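Local structure of HI1317 (Haemophilus influenzae, 1JOV) at residues A[74-79]-A[146-151]; A[54-59]-A[150-155]. The protein probably interconverts the alpha and beta anomers of D-glucose 6-phosphate, acting as a glucose-6-phosphate 1-epimerase. One frame throughout, in Å; residues are numbered along the deposited sequence.

Contact 1 (A[74-79]-A[146-151]); sequences PICYPW and QAALHT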
loop_
_atom_site.group_PDB
_atom_site.type_symbol
_atom_site.label_atom_id
_atom_site.label_comp_id
_atom_site.label_asym_id
_atom_site.label_seq_id
_atom_site.Cartn_x
_atom_site.Cartn_y
_atom_site.Cartn_z
ATOM N N PRO A 74 -2.905 -1.961 0.598
ATOM C CA PRO A 74 -3.590 -2.947 1.430
ATOM C C PRO A 74 -2.636 -3.334 2.576
ATOM O O PRO A 74 -1.404 -3.430 2.392
ATOM C CB PRO A 74 -3.726 -4.224 0.552
ATOM C CG PRO A 74 -3.488 -3.704 -0.883
ATOM C CD PRO A 74 -2.552 -2.397 -0.777
ATOM N N ILE A 75 -3.215 -3.571 3.701
ATOM C CA ILE A 75 -2.499 -4.028 4.895
ATOM C C ILE A 75 -2.617 -5.535 5.003
ATOM O O ILE A 75 -3.779 -5.999 5.164
ATOM C CB ILE A 75 -3.168 -3.350 6.150
ATOM C CG1 ILE A 75 -3.227 -1.781 6.121
ATOM C CG2 ILE A 75 -2.540 -3.844 7.488
ATOM C CD1 ILE A 75 -1.855 -1.248 6.069
ATOM N N CYS A 76 -1.532 -6.257 4.735
ATOM C CA CYS A 76 -1.589 -7.731 4.894
ATOM C C CYS A 76 -1.217 -8.071 6.325
ATOM O O CYS A 76 -0.112 -7.681 6.740
ATOM C CB CYS A 76 -0.596 -8.340 3.910
ATOM S SG CYS A 76 -0.828 -7.711 2.227
ATOM N N TYR A 77 -2.083 -8.729 7.052
ATOM C CA TYR A 77 -1.892 -8.975 8.473
ATOM C C TYR A 77 -3.022 -9.856 8.957
ATOM O O TYR A 77 -4.147 -9.591 8.514
ATOM C CB TYR A 77 -1.966 -7.597 9.189
ATOM C CG TYR A 77 -1.980 -7.697 10.667
ATOM C CD1 TYR A 77 -0.785 -7.813 11.412
ATOM C CD2 TYR A 77 -3.174 -7.622 11.369
ATOM C CE1 TYR A 77 -0.844 -7.826 12.800
ATOM C CE2 TYR A 77 -3.230 -7.672 12.703
ATOM C CZ TYR A 77 -2.032 -7.772 13.484
ATOM O OH TYR A 77 -2.073 -7.828 14.880
ATOM N N PRO A 78 -2.762 -10.825 9.835
ATOM C CA PRO A 78 -1.460 -11.135 10.480
ATOM C C PRO A 78 -0.648 -12.239 9.824
ATOM O O PRO A 78 0.271 -12.789 10.449
ATOM C CB PRO A 78 -1.901 -11.569 11.894
ATOM C CG PRO A 78 -3.246 -12.390 11.625
ATOM C CD PRO A 78 -3.853 -11.601 10.456
ATOM N N TRP A 79 -1.016 -12.615 8.614
ATOM C CA TRP A 79 -0.228 -13.559 7.839
ATOM C C TRP A 79 -0.104 -12.956 6.448
ATOM O O TRP A 79 -0.958 -12.162 6.041
ATOM C CB TRP A 79 -0.822 -15.008 7.728
ATOM C CG TRP A 79 -2.165 -15.191 7.047
ATOM C CD1 TRP A 79 -2.436 -15.510 5.707
ATOM C CD2 TRP A 79 -3.412 -15.198 7.723
ATOM N NE1 TRP A 79 -3.794 -15.658 5.556
ATOM C CE2 TRP A 79 -4.409 -15.484 6.775
ATOM C CE3 TRP A 79 -3.804 -14.996 9.071
ATOM C CZ2 TRP A 79 -5.759 -15.545 7.127
ATOM C CZ3 TRP A 79 -5.134 -15.022 9.382
ATOM C CH2 TRP A 79 -6.096 -15.315 8.425
ATOM N N GLN A 146 3.017 -11.630 10.887
ATOM C CA GLN A 146 3.599 -11.079 9.672
ATOM C C GLN A 146 2.769 -9.876 9.258
ATOM O O GLN A 146 1.596 -9.784 9.592
ATOM C CB GLN A 146 3.512 -12.102 8.561
ATOM C CG GLN A 146 4.215 -13.441 8.825
ATOM C CD GLN A 146 3.964 -14.398 7.657
ATOM O OE1 GLN A 146 2.805 -14.854 7.462
ATOM N NE2 GLN A 146 5.029 -14.812 6.966
ATOM N N ALA A 147 3.386 -8.937 8.534
ATOM C CA ALA A 147 2.598 -7.842 8.004
ATOM C C ALA A 147 3.263 -7.344 6.761
ATOM O O ALA A 147 4.488 -7.551 6.500
ATOM C CB ALA A 147 2.510 -6.760 9.026
ATOM N N ALA A 148 2.528 -6.638 5.935
ATOM C CA ALA A 148 3.095 -6.058 4.733
ATOM C C ALA A 148 2.204 -4.922 4.305
ATOM O O ALA A 148 0.983 -4.993 4.413
ATOM C CB ALA A 148 3.224 -7.079 3.610
ATOM N N LEU A 149 2.818 -3.873 3.797
ATOM C CA LEU A 149 2.202 -2.725 3.198
ATOM C C LEU A 149 2.340 -3.009 1.721
ATOM O O LEU A 149 3.399 -2.792 1.147
ATOM C CB LEU A 149 2.827 -1.409 3.621
ATOM C CG LEU A 149 3.192 -1.338 5.102
ATOM C CD1 LEU A 149 4.092 -0.132 5.375
ATOM C CD2 LEU A 149 1.947 -1.279 5.959
ATOM N N HIS A 150 1.303 -3.484 1.111
ATOM C CA HIS A 150 1.371 -3.976 -0.259
ATOM C C HIS A 150 1.135 -2.908 -1.332
ATOM O O HIS A 150 0.182 -2.960 -2.122
ATOM C CB HIS A 150 0.365 -5.081 -0.280
ATOM C CG HIS A 150 0.346 -6.013 -1.489
ATOM N ND1 HIS A 150 0.194 -5.584 -2.773
ATOM C CD2 HIS A 150 0.443 -7.367 -1.533
ATOM C CE1 HIS A 150 0.132 -6.637 -3.571
ATOM N NE2 HIS A 150 0.279 -7.705 -2.836
ATOM N N THR A 151 2.033 -1.962 -1.303
ATOM C CA THR A 151 1.831 -0.724 -2.089
ATOM C C THR A 151 1.812 -0.934 -3.623
ATOM O O THR A 151 2.739 -1.495 -4.197
ATOM C CB THR A 151 2.944 0.298 -1.728
ATOM O OG1 THR A 151 3.064 0.368 -0.286
ATOM C CG2 THR A 151 2.601 1.787 -2.316
#

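Contact 2 (A[54-59]-A[150-155]); sequences VLWLSE and HTYFNI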
loop_
_atom_site.group_PDB
_atom_site.type_symbol
_atom_site.label_atom_id
_atom_site.label_comp_id
_atom_site.label_asym_id
_atom_site.label_seq_id
_atom_site.Cartn_x
_atom_site.Cartn_y
_atom_site.Cartn_z
ATOM N N VAL A 54 0.046 9.081 -7.221
ATOM C CA VAL A 54 1.179 8.219 -6.884
ATOM C C VAL A 54 0.785 6.762 -6.776
ATOM O O VAL A 54 1.628 5.847 -7.041
ATOM C CB VAL A 54 1.885 8.674 -5.597
ATOM C CG1 VAL A 54 2.942 7.695 -5.202
ATOM C CG2 VAL A 54 2.527 10.031 -5.832
ATOM N N LEU A 55 -0.479 6.491 -6.368
ATOM C CA LEU A 55 -0.896 5.120 -6.181
ATOM C C LEU A 55 -1.837 4.626 -7.301
ATOM O O LEU A 55 -2.591 5.433 -7.907
ATOM C CB LEU A 55 -1.650 5.030 -4.866
ATOM C CG LEU A 55 -0.762 5.365 -3.664
ATOM C CD1 LEU A 55 -1.638 5.358 -2.442
ATOM C CD2 LEU A 55 0.337 4.330 -3.472
ATOM N N TRP A 56 -1.820 3.351 -7.533
ATOM C CA TRP A 56 -2.731 2.820 -8.524
ATOM C C TRP A 56 -3.908 2.134 -7.887
ATOM O O TRP A 56 -3.791 1.417 -6.843
ATOM C CB TRP A 56 -1.934 1.823 -9.402
ATOM C CG TRP A 56 -2.720 1.045 -10.414
ATOM C CD1 TRP A 56 -2.852 1.388 -11.788
ATOM C CD2 TRP A 56 -3.287 -0.246 -10.275
ATOM N NE1 TRP A 56 -3.598 0.438 -12.429
ATOM C CE2 TRP A 56 -3.864 -0.589 -11.547
ATOM C CE3 TRP A 56 -3.477 -1.109 -9.210
ATOM C CZ2 TRP A 56 -4.561 -1.770 -11.743
ATOM C CZ3 TRP A 56 -4.203 -2.283 -9.381
ATOM C CH2 TRP A 56 -4.699 -2.631 -10.670
ATOM N N LEU A 57 -5.064 2.320 -8.513
ATOM C CA LEU A 57 -6.315 1.704 -8.050
ATOM C C LEU A 57 -6.944 1.079 -9.299
ATOM O O LEU A 57 -7.038 1.778 -10.318
ATOM C CB LEU A 57 -7.304 2.710 -7.492
ATOM C CG LEU A 57 -8.658 2.191 -7.082
ATOM C CD1 LEU A 57 -8.498 1.146 -5.921
ATOM C CD2 LEU A 57 -9.469 3.397 -6.571
ATOM N N SER A 58 -7.345 -0.187 -9.209
ATOM C CA SER A 58 -7.959 -0.880 -10.383
ATOM C C SER A 58 -9.154 -0.128 -10.932
ATOM O O SER A 58 -10.020 0.356 -10.181
ATOM C CB SER A 58 -8.459 -2.247 -9.978
ATOM O OG SER A 58 -9.205 -2.792 -11.061
ATOM N N GLU A 59 -9.139 0.035 -12.265
ATOM C CA GLU A 59 -10.216 0.759 -12.932
ATOM C C GLU A 59 -11.524 -0.029 -12.896
ATOM O O GLU A 59 -12.610 0.518 -13.141
ATOM C CB GLU A 59 -9.822 1.258 -14.338
ATOM C CG GLU A 59 -9.788 0.180 -15.406
ATOM C CD GLU A 59 -8.514 -0.642 -15.450
ATOM O OE1 GLU A 59 -7.694 -0.604 -14.495
ATOM O OE2 GLU A 59 -8.334 -1.374 -16.452
ATOM N N HIS A 150 1.303 -3.484 1.111
ATOM C CA HIS A 150 1.371 -3.976 -0.259
ATOM C C HIS A 150 1.135 -2.908 -1.332
ATOM O O HIS A 150 0.182 -2.960 -2.122
ATOM C CB HIS A 150 0.365 -5.081 -0.280
ATOM C CG HIS A 150 0.346 -6.013 -1.489
ATOM N ND1 HIS A 150 0.194 -5.584 -2.773
ATOM C CD2 HIS A 150 0.443 -7.367 -1.533
ATOM C CE1 HIS A 150 0.132 -6.637 -3.571
ATOM N NE2 HIS A 150 0.279 -7.705 -2.836
ATOM N N THR A 151 2.033 -1.962 -1.303
ATOM C CA THR A 151 1.831 -0.724 -2.089
ATOM C C THR A 151 1.812 -0.934 -3.623
ATOM O O THR A 151 2.739 -1.495 -4.197
ATOM C CB THR A 151 2.944 0.298 -1.728
ATOM O OG1 THR A 151 3.064 0.368 -0.286
ATOM C CG2 THR A 151 2.601 1.787 -2.316
ATOM N N TYR A 152 0.719 -0.431 -4.198
ATOM C CA TYR A 152 0.583 -0.435 -5.675
ATOM C C TYR A 152 0.891 0.931 -6.174
ATOM O O TYR A 152 0.133 1.931 -5.962
ATOM C CB TYR A 152 -0.849 -0.815 -6.177
ATOM C CG TYR A 152 -1.362 -2.150 -5.897
ATOM C CD1 TYR A 152 -1.746 -2.564 -4.613
ATOM C CD2 TYR A 152 -1.643 -3.000 -6.953
ATOM C CE1 TYR A 152 -2.276 -3.878 -4.392
ATOM C CE2 TYR A 152 -2.147 -4.264 -6.746
ATOM C CZ TYR A 152 -2.500 -4.703 -5.499
ATOM O OH TYR A 152 -3.046 -5.961 -5.329
ATOM N N PHE A 153 2.042 0.999 -6.877
ATOM C CA PHE A 153 2.470 2.312 -7.406
ATOM C C PHE A 153 1.963 2.498 -8.842
ATOM O O PHE A 153 1.828 1.532 -9.593
ATOM C CB PHE A 153 3.976 2.460 -7.405
ATOM C CG PHE A 153 4.540 2.447 -6.059
ATOM C CD1 PHE A 153 4.505 3.583 -5.290
ATOM C CD2 PHE A 153 5.067 1.283 -5.557
ATOM C CE1 PHE A 153 5.021 3.549 -3.950
ATOM C CE2 PHE A 153 5.530 1.220 -4.317
ATOM C CZ PHE A 153 5.581 2.376 -3.483
ATOM N N ASN A 154 1.501 3.713 -9.117
ATOM C CA ASN A 154 0.921 4.085 -10.391
ATOM C C ASN A 154 2.101 4.506 -11.339
ATOM O O ASN A 154 2.854 5.441 -11.018
ATOM C CB ASN A 154 -0.026 5.284 -10.153
ATOM C CG ASN A 154 -0.874 5.687 -11.397
ATOM O OD1 ASN A 154 -1.324 4.849 -12.174
ATOM N ND2 ASN A 154 -1.137 6.988 -11.515
ATOM N N ILE A 155 2.152 3.907 -12.525
ATOM C CA ILE A 155 3.250 4.239 -13.441
ATOM C C ILE A 155 2.727 4.388 -14.873
ATOM O O ILE A 155 1.653 3.840 -15.188
ATOM C CB ILE A 155 4.294 3.116 -13.394
ATOM C CG1 ILE A 155 3.614 1.783 -13.613
ATOM C CG2 ILE A 155 5.106 3.119 -12.095
ATOM C CD1 ILE A 155 4.424 0.732 -14.108
#

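Contact 1 (A[74-79]-A[146-151])
The Tyr77 ring meets the methyl of Ala147 at its edge, near the ring plane, with CD1 of Tyr77 4.2 Å from CB of Ala147. One face of the ring is covered by Pro78, whose CB lies over the centre; the peptide between these two residues is cis. The hydroxyl is hydrogen-bonded to ND1 of His139. Down the strand, SG of Cys76 approaches the His150 imidazole obliquely, 4.0 Å from CD2 of His150, while CB of Cys76 packs on the Ala148 methyl.

Backbone hydrogen bonds join the two segments antiparallel. Cys76 N reaches Ala148 O at 2.8 Å, and Ala148 N returns to Cys76 O, though this bond is more bent (137°). His150 N meets Pro74 O almost straight (173°). At the far end Gln146 N lies 3.0 Å from O of Pro78 and is hydrogen-bonded to it. Gln146 runs extended to CD, and the turn of its amide (chi3 -68°) puts OE1 3.3 Å from CA of Trp79; there OE1 accepts a hydrogen bond from Phe80 N.

Short strand 75-76 thus borders strand 145-154 at one side of an antiparallel sheet of the aldose 1-epimerase fold. His150, a predicted active-site residue, centres an inverse gamma turn, with its side chain about 3 Å from that of Glu248, the other predicted active-site residue.

Contact 2 (A[54-59]-A[150-155])
Trp56 carries its CG anti to the backbone N (chi1 174°), whereas Tyr152 holds its CG beside the backbone N and anti to the carbonyl carbon (chi1 -64°); between them these settings lay the two rings next to each other. The planes are close to parallel, 21° apart, but slid so far that the rings barely overlap, with the tyrosine centroid 5.6 Å from that of the indole six-membered ring. The touching atoms are CE3 of Trp56 and CD2 of Tyr152, 3.5 Å apart, and CZ3 of the indole also lies against that CD2. The pyrrole edge of the indole has OD1 of Asn154 in its plane, 3.8 Å from CD1 of Trp56. Asn154 crosses Trp56 at about a right angle, and its ND2 is hydrogen-bonded to Asp53 O.

Leu55 starts away from the other segment, yet its CD2 comes back to CG2 of Thr151, 3.6 Å off. The same threonine methyl leans over one face of Phe153, toward the ring's rim. Val54 faces Phe153 more loosely.

A single bridge, Leu55 with Phe153, joins the main chains. Its two nearly straight hydrogen bonds are Asn154 N to Val54 O, 3.0 Å, and Trp56 N to Tyr152 O, 2.9 Å.

The Trp56 ring contact and one backbone bond, Trp56 N to Tyr152 O, help to place Tyr152, while its hydroxyl is hydrogen-bonded to NH1 of Arg70. The guanidinium charge would probably polarise the phenol, and a sulfate, probably from the crystallisation liquor, lies about 5 Å from the Tyr152 side chain and may mark a pocket for an anionic group.

Along the chain the order is 54-59, then 74-79, then the part of strand 145-154 that both contacts use, so two pieces from earlier in the sequence line up against successive parts of one later strand. Contact 1 and contact 2 have centres 16 Å apart and share His150 and Thr151. They also touch directly, CG of Pro74 packing on CE1 of Tyr152 at 3.7 Å. Both use the sheet that holds strands 75-76, 145-154 and 244-251, contact 1 through strand 75-76 and contact 2 through the loop following strand 41-47. Strand 145-154 thus has partners on either side of the predicted active-site His150.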